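Side-chain contacts in superoxide dismutase [Mn/Fe] (Porphyromonas gingivalis, PDB 1UES), which destroys superoxide radicals by dismutation to oxygen and hydrogen peroxide, using one manganese or iron ion in each subunit of a homodimer: residues 63-68 with 145-150; 80-85 with 184-189; 165-170 with 175-180. The protein carries 1 engineered substitution. One frame throughout, in Å; residues are numbered along the deposited sequence.

Contact 1: residues 63-68 with 145-150; sequences GIFNNA and PVRKGL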
loop_
_atom_site.group_PDB
_atom_site.type_symbol
_atom_site.label_atom_id
_atom_site.label_comp_id
_atom_site.label_asym_id
_atom_site.label_seq_id
_atom_site.Cartn_x
_atom_site.Cartn_y
_atom_site.Cartn_z
ATOM N N GLY A 63 8.215 -11.335 8.858
ATOM C CA GLY A 63 6.815 -11.192 9.240
ATOM C C GLY A 63 6.627 -10.618 10.636
ATOM O O GLY A 63 5.695 -9.842 10.882
ATOM N N ILE A 64 7.490 -11.033 11.558
ATOM C CA ILE A 64 7.428 -10.537 12.917
ATOM C C ILE A 64 7.670 -9.040 12.899
ATOM O O ILE A 64 6.890 -8.286 13.489
ATOM C CB ILE A 64 8.448 -11.263 13.814
ATOM C CG1 ILE A 64 7.945 -12.681 14.042
ATOM C CG2 ILE A 64 8.599 -10.537 15.144
ATOM C CD1 ILE A 64 8.938 -13.584 14.762
ATOM N N PHE A 65 8.700 -8.596 12.184
ATOM C CA PHE A 65 8.939 -7.179 12.137
ATOM C C PHE A 65 7.765 -6.445 11.493
ATOM O O PHE A 65 7.379 -5.396 11.972
ATOM C CB PHE A 65 10.188 -6.804 11.352
ATOM C CG PHE A 65 10.356 -5.316 11.219
ATOM C CD1 PHE A 65 10.794 -4.553 12.305
ATOM C CD2 PHE A 65 9.983 -4.655 10.054
ATOM C CE1 PHE A 65 10.845 -3.158 12.224
ATOM C CE2 PHE A 65 10.037 -3.271 9.972
ATOM C CZ PHE A 65 10.464 -2.519 11.060
ATOM N N ASN A 66 7.225 -6.976 10.398
ATOM C CA ASN A 66 6.104 -6.296 9.730
ATOM C C ASN A 66 4.930 -6.061 10.675
ATOM O O ASN A 66 4.309 -4.977 10.671
ATOM C CB ASN A 66 5.647 -7.096 8.487
ATOM C CG ASN A 66 6.668 -7.050 7.358
ATOM O OD1 ASN A 66 7.514 -6.155 7.326
ATOM N ND2 ASN A 66 6.604 -8.025 6.426
ATOM N N ASN A 67 4.620 -7.045 11.519
ATOM C CA ASN A 67 3.494 -6.843 12.412
ATOM C C ASN A 67 3.851 -6.016 13.627
ATOM O O ASN A 67 3.049 -5.222 14.085
ATOM C CB ASN A 67 2.879 -8.183 12.801
ATOM C CG ASN A 67 2.184 -8.836 11.628
ATOM O OD1 ASN A 67 1.097 -8.395 11.222
ATOM N ND2 ASN A 67 2.781 -9.892 11.079
ATOM N N ALA A 68 5.085 -6.157 14.102
ATOM C CA ALA A 68 5.549 -5.384 15.262
ATOM C C ALA A 68 5.614 -3.900 14.882
ATOM O O ALA A 68 5.090 -3.037 15.608
ATOM C CB ALA A 68 6.960 -5.870 15.692
ATOM N N PRO A 145 11.379 4.706 12.931
ATOM C CA PRO A 145 12.663 5.310 13.325
ATOM C C PRO A 145 13.391 4.569 14.426
ATOM O O PRO A 145 14.619 4.653 14.526
ATOM C CB PRO A 145 12.282 6.712 13.780
ATOM C CG PRO A 145 11.059 7.025 13.016
ATOM C CD PRO A 145 10.303 5.708 12.922
ATOM N N VAL A 146 12.644 3.864 15.263
ATOM C CA VAL A 146 13.287 3.115 16.333
ATOM C C VAL A 146 14.227 2.053 15.788
ATOM O O VAL A 146 15.155 1.616 16.472
ATOM C CB VAL A 146 12.268 2.444 17.315
ATOM C CG1 VAL A 146 11.276 3.448 17.784
ATOM C CG2 VAL A 146 11.587 1.258 16.663
ATOM N N ARG A 147 14.013 1.618 14.555
ATOM C CA ARG A 147 14.901 0.604 14.011
ATOM C C ARG A 147 16.284 1.214 13.724
ATOM O O ARG A 147 17.238 0.488 13.448
ATOM C CB ARG A 147 14.306 -0.002 12.732
ATOM C CG ARG A 147 14.652 -1.474 12.513
ATOM C CD ARG A 147 14.137 -1.955 11.157
ATOM N NE ARG A 147 13.973 -3.412 11.107
ATOM C CZ ARG A 147 13.774 -4.102 9.990
ATOM N NH1 ARG A 147 13.713 -3.473 8.817
ATOM N NH2 ARG A 147 13.631 -5.421 10.043
ATOM N N LYS A 148 16.371 2.544 13.809
ATOM C CA LYS A 148 17.607 3.300 13.557
ATOM C C LYS A 148 18.128 3.986 14.820
ATOM O O LYS A 148 19.032 4.813 14.761
ATOM C CB LYS A 148 17.328 4.382 12.509
ATOM C CG LYS A 148 17.979 4.158 11.180
ATOM C CD LYS A 148 17.653 5.321 10.249
ATOM C CE LYS A 148 16.301 5.933 10.562
ATOM N NZ LYS A 148 15.217 5.184 9.871
ATOM N N GLY A 149 17.530 3.678 15.958
ATOM C CA GLY A 149 17.939 4.286 17.212
ATOM C C GLY A 149 17.348 5.667 17.458
ATOM O O GLY A 149 17.614 6.292 18.479
ATOM N N LEU A 150 16.514 6.136 16.532
ATOM C CA LEU A 150 15.895 7.457 16.633
ATOM C C LEU A 150 14.607 7.453 17.447
ATOM O O LEU A 150 13.974 6.397 17.641
ATOM C CB LEU A 150 15.601 7.998 15.237
ATOM C CG LEU A 150 16.852 8.302 14.416
ATOM C CD1 LEU A 150 16.488 8.700 13.003
ATOM C CD2 LEU A 150 17.613 9.425 15.097
#
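Arg147 reaches across to Phe65 and lays its flat end on one face of the phenyl ring. From CB the arginine chain runs extended (chi2 -174°, chi3 -158°), so that successive atoms advance over the ring from its far rim toward its point of attachment. CG arrives first and is still at the margin, 4.2 Å from CE1 of Phe65. CD moves inward at much the same height, 3.7 Å from both CE1 and CZ of Phe65, just outside the ring atoms. NE makes the nearest approach of the pair, 3.3 Å from CE1 of Phe65. Beyond it, CZ of Arg147 stands 3.6 Å above the Phe65 centroid and almost exactly on the ring normal, which makes a cation-pi interaction with the two planes stacked at 14°. This pair joins the two parts of an iron/manganese superoxide dismutase subunit: Phe65 belongs to helix 62-79 of the alpha-hairpin part, which also carries the metal ligand His74, and Arg147 to a 3-10 turn between strands 134-140 and 151-157 of the C-terminal part. At the end of the guanidinium the two nitrogens diverge. NH1 passes 3.9 Å from CE2 of Phe65, whereas NH2 lies over the base of the ring, 3.5 Å from CG of Phe65. NH2 is also hydrogen-bonded to the carbonyl of Ser60, a bond that helps fix how the guanidinium is turned over the phenylalanine. The ring itself additionally packs against Val57 of helix 53-59.

Contact 2: residues 80-85 with 184-189; sequences QFRPGK and WDIVES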
loop_
_atom_site.group_PDB
_atom_site.type_symbol
_atom_site.label_atom_id
_atom_site.label_comp_id
_atom_site.label_asym_id
_atom_site.label_seq_id
_atom_site.Cartn_x
_atom_site.Cartn_y
_atom_site.Cartn_z
ATOM N N GLN A 80 -1.602 10.285 19.025
ATOM C CA GLN A 80 -1.116 11.650 18.911
ATOM C C GLN A 80 -2.177 12.637 18.471
ATOM O O GLN A 80 -1.893 13.828 18.385
ATOM C CB GLN A 80 0.064 11.721 17.938
ATOM C CG GLN A 80 -0.376 11.557 16.485
ATOM C CD GLN A 80 0.697 11.073 15.520
ATOM O OE1 GLN A 80 1.878 10.875 15.854
ATOM N NE2 GLN A 80 0.278 10.873 14.282
ATOM N N PHE A 81 -3.372 12.137 18.207
ATOM C CA PHE A 81 -4.478 12.975 17.725
ATOM C C PHE A 81 -5.523 13.278 18.781
ATOM O O PHE A 81 -5.766 12.463 19.668
ATOM C CB PHE A 81 -5.189 12.277 16.541
ATOM C CG PHE A 81 -4.310 12.010 15.356
ATOM C CD1 PHE A 81 -3.493 13.003 14.820
ATOM C CD2 PHE A 81 -4.333 10.758 14.734
ATOM C CE1 PHE A 81 -2.715 12.751 13.678
ATOM C CE2 PHE A 81 -3.564 10.502 13.596
ATOM C CZ PHE A 81 -2.757 11.493 13.067
ATOM N N ARG A 82 -6.144 14.458 18.670
ATOM C CA ARG A 82 -7.210 14.869 19.561
ATOM C C ARG A 82 -8.047 15.927 18.889
ATOM O O ARG A 82 -7.563 16.640 18.017
ATOM C CB ARG A 82 -6.672 15.511 20.857
ATOM C CG ARG A 82 -5.927 14.569 21.799
ATOM C CD ARG A 82 -6.885 13.594 22.480
ATOM N NE ARG A 82 -6.233 12.916 23.603
ATOM C CZ ARG A 82 -5.227 12.054 23.470
ATOM N NH1 ARG A 82 -4.761 11.759 22.261
ATOM N NH2 ARG A 82 -4.675 11.502 24.551
ATOM N N PRO A 83 -9.336 15.993 19.246
ATOM C CA PRO A 83 -10.198 17.020 18.664
ATOM C C PRO A 83 -9.901 18.307 19.458
ATOM O O PRO A 83 -9.348 18.252 20.570
ATOM C CB PRO A 83 -11.602 16.503 18.939
ATOM C CG PRO A 83 -11.470 15.732 20.222
ATOM C CD PRO A 83 -10.077 15.108 20.165
ATOM N N GLY A 84 -10.267 19.453 18.888
ATOM C CA GLY A 84 -10.047 20.730 19.544
ATOM C C GLY A 84 -8.594 21.103 19.720
ATOM O O GLY A 84 -8.253 21.910 20.603
ATOM N N LYS A 85 -7.731 20.526 18.900
ATOM C CA LYS A 85 -6.306 20.802 19.023
ATOM C C LYS A 85 -5.709 21.323 17.733
ATOM O O LYS A 85 -6.254 22.237 17.122
ATOM C CB LYS A 85 -5.571 19.544 19.489
ATOM C CG LYS A 85 -5.795 19.236 20.961
ATOM C CD LYS A 85 -4.904 20.078 21.828
ATOM C CE LYS A 85 -4.800 19.488 23.222
ATOM N NZ LYS A 85 -6.158 19.150 23.738
ATOM N N TRP A 184 -0.201 18.778 19.683
ATOM C CA TRP A 184 1.215 19.043 19.883
ATOM C C TRP A 184 1.704 18.819 21.311
ATOM O O TRP A 184 2.902 18.626 21.518
ATOM C CB TRP A 184 1.575 20.445 19.390
ATOM C CG TRP A 184 1.580 20.476 17.871
ATOM C CD1 TRP A 184 0.587 20.952 17.062
ATOM C CD2 TRP A 184 2.569 19.906 17.005
ATOM N NE1 TRP A 184 0.891 20.708 15.743
ATOM C CE2 TRP A 184 2.103 20.068 15.675
ATOM C CE3 TRP A 184 3.806 19.270 17.220
ATOM C CZ2 TRP A 184 2.826 19.618 14.562
ATOM C CZ3 TRP A 184 4.533 18.812 16.105
ATOM C CH2 TRP A 184 4.032 18.994 14.788
ATOM N N ASP A 185 0.795 18.817 22.280
ATOM C CA ASP A 185 1.195 18.567 23.661
ATOM C C ASP A 185 1.696 17.141 23.785
ATOM O O ASP A 185 2.632 16.866 24.535
ATOM C CB ASP A 185 0.021 18.786 24.608
ATOM C CG ASP A 185 -0.396 20.237 24.665
ATOM O OD1 ASP A 185 0.510 21.101 24.718
ATOM O OD2 ASP A 185 -1.617 20.513 24.634
ATOM N N ILE A 186 1.074 16.231 23.036
ATOM C CA ILE A 186 1.491 14.844 23.066
ATOM C C ILE A 186 2.792 14.668 22.286
ATOM O O ILE A 186 3.710 14.012 22.744
ATOM C CB ILE A 186 0.383 13.928 22.511
ATOM C CG1 ILE A 186 -0.842 14.051 23.419
ATOM C CG2 ILE A 186 0.879 12.480 22.380
ATOM C CD1 ILE A 186 -2.144 13.626 22.800
ATOM N N VAL A 187 2.889 15.264 21.103
ATOM C CA VAL A 187 4.115 15.125 20.339
ATOM C C VAL A 187 5.277 15.708 21.130
ATOM O O VAL A 187 6.339 15.098 21.232
ATOM C CB VAL A 187 4.011 15.840 18.970
ATOM C CG1 VAL A 187 5.323 15.696 18.199
ATOM C CG2 VAL A 187 2.852 15.269 18.177
ATOM N N GLU A 188 5.068 16.884 21.716
ATOM C CA GLU A 188 6.129 17.531 22.484
ATOM C C GLU A 188 6.602 16.631 23.612
ATOM O O GLU A 188 7.791 16.577 23.911
ATOM C CB GLU A 188 5.638 18.854 23.054
ATOM C CG GLU A 188 5.332 19.899 21.999
ATOM C CD GLU A 188 4.363 20.947 22.503
ATOM O OE1 GLU A 188 4.074 20.959 23.730
ATOM O OE2 GLU A 188 3.891 21.765 21.681
ATOM N N SER A 189 5.668 15.918 24.234
ATOM C CA SER A 189 6.029 15.017 25.322
ATOM C C SER A 189 6.969 13.895 24.880
ATOM O O SER A 189 7.722 13.374 25.685
ATOM C CB SER A 189 4.777 14.394 25.946
ATOM O OG SER A 189 4.399 13.244 25.204
#
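This is a surface contact of mixed character, in which aliphatic groups of helix 184-190 meet the loop that follows helix 62-79. Ile186 provides its centre and touches the loop with two branches. Its chi1 of -63° sets CG1 anti to the carbonyl carbon, and a near-trans chi2 (160°) carries CD1 on to Arg82, while CG2 turns to the backbone of Gln80, 4.1 Å from CA of Gln80. The Arg82 and Ile186 side chains cross at about a right angle, and CD1 of Ile186 comes over one face of the guanidinium, toward its rim, 3.3 Å from NH1 of Arg82. A methyl group thus packs on the flat of a charged group whose in-plane N-H groups remain available for bonding. NH1 of Arg82 donates to O of Phe81 at 2.9 Å in a fairly straight bond (162° at the hydrogen), and it also bonds to the carbonyl of Thr79. Together these hold the guanidinium folded back on its own loop, with the chain bent at chi2. Farther out, Lys85 and Asp185 approach without forming a salt bridge: CE of Lys85 lies 3.6 Å from OD2 of Asp185, but NZ of Lys85 stays 4.8 Å from that oxygen, so any attraction is probably modest. Inward, Gln80 bonds through NE2 to the backbone carbonyl of Thr155, the engineered residue, and through OE1 to Arg190, while Val187 packs on Leu153 and Leu154 of strand 151-157 and on Leu93 of helix 91-101, placing helix 184-190 between the loop, the sheet and helix 91-101.

Contact 3: residues 165-170 with 175-180; sequences LTYQNR and LKDLWS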
loop_
_atom_site.group_PDB
_atom_site.type_symbol
_atom_site.label_atom_id
_atom_site.label_comp_id
_atom_site.label_asym_id
_atom_site.label_seq_id
_atom_site.Cartn_x
_atom_site.Cartn_y
_atom_site.Cartn_z
ATOM N N LEU A 165 -11.161 5.903 2.327
ATOM C CA LEU A 165 -12.624 5.993 2.427
ATOM C C LEU A 165 -13.115 7.411 2.295
ATOM O O LEU A 165 -14.206 7.634 1.750
ATOM C CB LEU A 165 -13.131 5.424 3.746
ATOM C CG LEU A 165 -12.985 3.915 3.977
ATOM C CD1 LEU A 165 -13.638 3.543 5.320
ATOM C CD2 LEU A 165 -13.620 3.135 2.850
ATOM N N THR A 166 -12.319 8.363 2.764
ATOM C CA THR A 166 -12.720 9.776 2.723
ATOM C C THR A 166 -12.072 10.585 1.593
ATOM O O THR A 166 -12.716 11.470 1.015
ATOM C CB THR A 166 -12.380 10.479 4.083
ATOM O OG1 THR A 166 -13.145 9.891 5.147
ATOM C CG2 THR A 166 -12.689 11.962 4.024
ATOM N N TYR A 167 -10.801 10.308 1.309
ATOM C CA TYR A 167 -10.023 11.058 0.320
ATOM C C TYR A 167 -9.691 10.356 -0.975
ATOM O O TYR A 167 -9.165 10.995 -1.901
ATOM C CB TYR A 167 -8.697 11.479 0.925
ATOM C CG TYR A 167 -8.825 12.377 2.118
ATOM C CD1 TYR A 167 -8.742 13.761 1.969
ATOM C CD2 TYR A 167 -9.076 11.857 3.399
ATOM C CE1 TYR A 167 -8.905 14.614 3.048
ATOM C CE2 TYR A 167 -9.240 12.720 4.493
ATOM C CZ TYR A 167 -9.161 14.092 4.308
ATOM O OH TYR A 167 -9.351 14.977 5.369
ATOM N N GLN A 168 -9.948 9.049 -1.014
ATOM C CA GLN A 168 -9.587 8.241 -2.167
ATOM C C GLN A 168 -8.134 8.526 -2.579
ATOM O O GLN A 168 -7.247 8.451 -1.752
ATOM C CB GLN A 168 -10.559 8.466 -3.333
ATOM C CG GLN A 168 -11.978 7.975 -3.011
ATOM C CD GLN A 168 -12.782 9.016 -2.267
ATOM O OE1 GLN A 168 -12.841 10.166 -2.690
ATOM N NE2 GLN A 168 -13.384 8.632 -1.138
ATOM N N ASN A 169 -7.876 8.886 -3.830
ATOM C CA ASN A 169 -6.489 9.094 -4.246
ATOM C C ASN A 169 -5.837 10.391 -3.790
ATOM O O ASN A 169 -4.640 10.606 -4.018
ATOM C CB ASN A 169 -6.393 9.017 -5.766
ATOM C CG ASN A 169 -7.168 10.122 -6.449
ATOM O OD1 ASN A 169 -6.599 10.894 -7.228
ATOM N ND2 ASN A 169 -8.477 10.195 -6.180
ATOM N N ARG A 170 -6.627 11.244 -3.156
ATOM C CA ARG A 170 -6.138 12.547 -2.693
ATOM C C ARG A 170 -5.281 12.486 -1.415
ATOM O O ARG A 170 -5.629 13.069 -0.383
ATOM C CB ARG A 170 -7.337 13.511 -2.540
ATOM C CG ARG A 170 -8.188 13.613 -3.830
ATOM C CD ARG A 170 -9.358 14.620 -3.704
ATOM N NE ARG A 170 -10.370 14.202 -2.747
ATOM C CZ ARG A 170 -10.484 14.689 -1.512
ATOM N NH1 ARG A 170 -9.651 15.628 -1.069
ATOM N NH2 ARG A 170 -11.416 14.225 -0.713
ATOM N N LEU A 175 -3.105 14.668 4.012
ATOM C CA LEU A 175 -1.980 15.105 4.824
ATOM C C LEU A 175 -2.176 16.524 5.289
ATOM O O LEU A 175 -1.898 16.858 6.457
ATOM C CB LEU A 175 -0.677 14.982 4.040
ATOM C CG LEU A 175 -0.342 13.537 3.603
ATOM C CD1 LEU A 175 1.089 13.493 3.086
ATOM C CD2 LEU A 175 -0.509 12.547 4.770
ATOM N N LYS A 176 -2.675 17.367 4.391
ATOM C CA LYS A 176 -2.879 18.758 4.793
ATOM C C LYS A 176 -3.894 18.852 5.944
ATOM O O LYS A 176 -3.730 19.687 6.850
ATOM C CB LYS A 176 -3.261 19.616 3.567
ATOM C CG LYS A 176 -4.718 19.675 3.237
ATOM C CD LYS A 176 -4.941 19.740 1.716
ATOM C CE LYS A 176 -6.420 19.809 1.387
ATOM N NZ LYS A 176 -7.208 19.188 2.477
ATOM N N ASP A 177 -4.902 17.979 5.953
ATOM C CA ASP A 177 -5.905 17.975 6.996
ATOM C C ASP A 177 -5.419 17.341 8.293
ATOM O O ASP A 177 -5.954 17.630 9.340
ATOM C CB ASP A 177 -7.175 17.218 6.564
ATOM C CG ASP A 177 -8.065 18.030 5.630
ATOM O OD1 ASP A 177 -8.050 19.284 5.715
ATOM O OD2 ASP A 177 -8.779 17.404 4.816
ATOM N N LEU A 178 -4.406 16.480 8.241
ATOM C CA LEU A 178 -3.971 15.835 9.467
ATOM C C LEU A 178 -3.474 16.837 10.471
ATOM O O LEU A 178 -3.578 16.625 11.673
ATOM C CB LEU A 178 -2.875 14.815 9.170
ATOM C CG LEU A 178 -3.340 13.477 8.614
ATOM C CD1 LEU A 178 -2.067 12.642 8.305
ATOM C CD2 LEU A 178 -4.273 12.752 9.597
ATOM N N TRP A 179 -2.919 17.940 9.983
ATOM C CA TRP A 179 -2.403 18.935 10.923
ATOM C C TRP A 179 -3.442 19.466 11.895
ATOM O O TRP A 179 -3.118 19.827 13.044
ATOM C CB TRP A 179 -1.753 20.079 10.154
ATOM C CG TRP A 179 -0.674 19.635 9.264
ATOM C CD1 TRP A 179 -0.731 19.512 7.896
ATOM C CD2 TRP A 179 0.644 19.211 9.649
ATOM N NE1 TRP A 179 0.468 19.037 7.419
ATOM C CE2 TRP A 179 1.325 18.844 8.467
ATOM C CE3 TRP A 179 1.314 19.103 10.885
ATOM C CZ2 TRP A 179 2.646 18.375 8.470
ATOM C CZ3 TRP A 179 2.648 18.629 10.879
ATOM C CH2 TRP A 179 3.284 18.275 9.683
ATOM N N SER A 180 -4.699 19.488 11.460
ATOM C CA SER A 180 -5.779 19.982 12.283
ATOM C C SER A 180 -6.112 19.088 13.483
ATOM O O SER A 180 -6.774 19.540 14.414
ATOM C CB SER A 180 -7.033 20.212 11.428
ATOM O OG SER A 180 -7.673 18.991 11.057
#
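Tyr167 and Asp177 meet through one short hydrogen bond, OH of Tyr167 donating to OD2 of Asp177 at 2.6 Å. Both side chains start the same way, chi1 placing each CG anti to its own carbonyl carbon and pointing the phenol and the carboxylate toward each other. Chi2 of Tyr167 (-96°) then turns the ring so that OD2 lies at its edge and in its plane, close enough to CE1 of Tyr167 (3.3 Å) to sit beside the hydroxyl corner of the phenol. The carboxylate does not share that plane: ring and carboxylate are inclined at 53°. The hydroxyl meets OD2 of Asp177 on its anti side, about 20° out of the carboxylate plane. Lys176 NZ forms a salt bridge to the same oxygen, 3.3 Å from OD2 of Asp177. The lysine chain runs out across the helix and bends at its last torsion, which brings NZ to OD2 and also to the carbonyl of Asp173. OD2 thus takes both the hydrogen bond and the salt bridge, which would be expected to keep Asp177 ionised. The residues belong to two short consecutive helices, 164-167 and 171-178, of the C-terminal part of the iron/manganese superoxide dismutase fold, and the first of them begins soon after the metal ligands Asp157 and His161. A type II' turn from Tyr167 to Arg170 reverses the chain between them, with Gln168 at positive phi and Arg170 as N-cap of the second helix; N of Arg170 bonds to O of Tyr167 at 2.8 Å. His174 meets the tyrosine ring edge-to-face, and within the turn Gln168 packs on Phe26 and Asn169 on His31 of the second subunit.

Contacts 1 and 2 tie the alpha-hairpin part of the subunit to the C-terminal part, on opposite sides of the chain's centre: one from the start of helix 62-79, the other from the loop that follows it. Contact 3 is local to the C-terminal part and nested within the loop that contact 2 closes. Contacts 1 and 3 are partly buried, whereas contact 2 lies at the surface. In chemistry, the arginine of contact 1 stacks on an aromatic ring, that of contact 2 takes a methyl on its flat side, and contact 3 depends on a hydrogen bond to a carboxylate. Contacts 2 and 3 touch through Trp184 with Trp179 and Phe81 with Leu178; contact 1 stands apart.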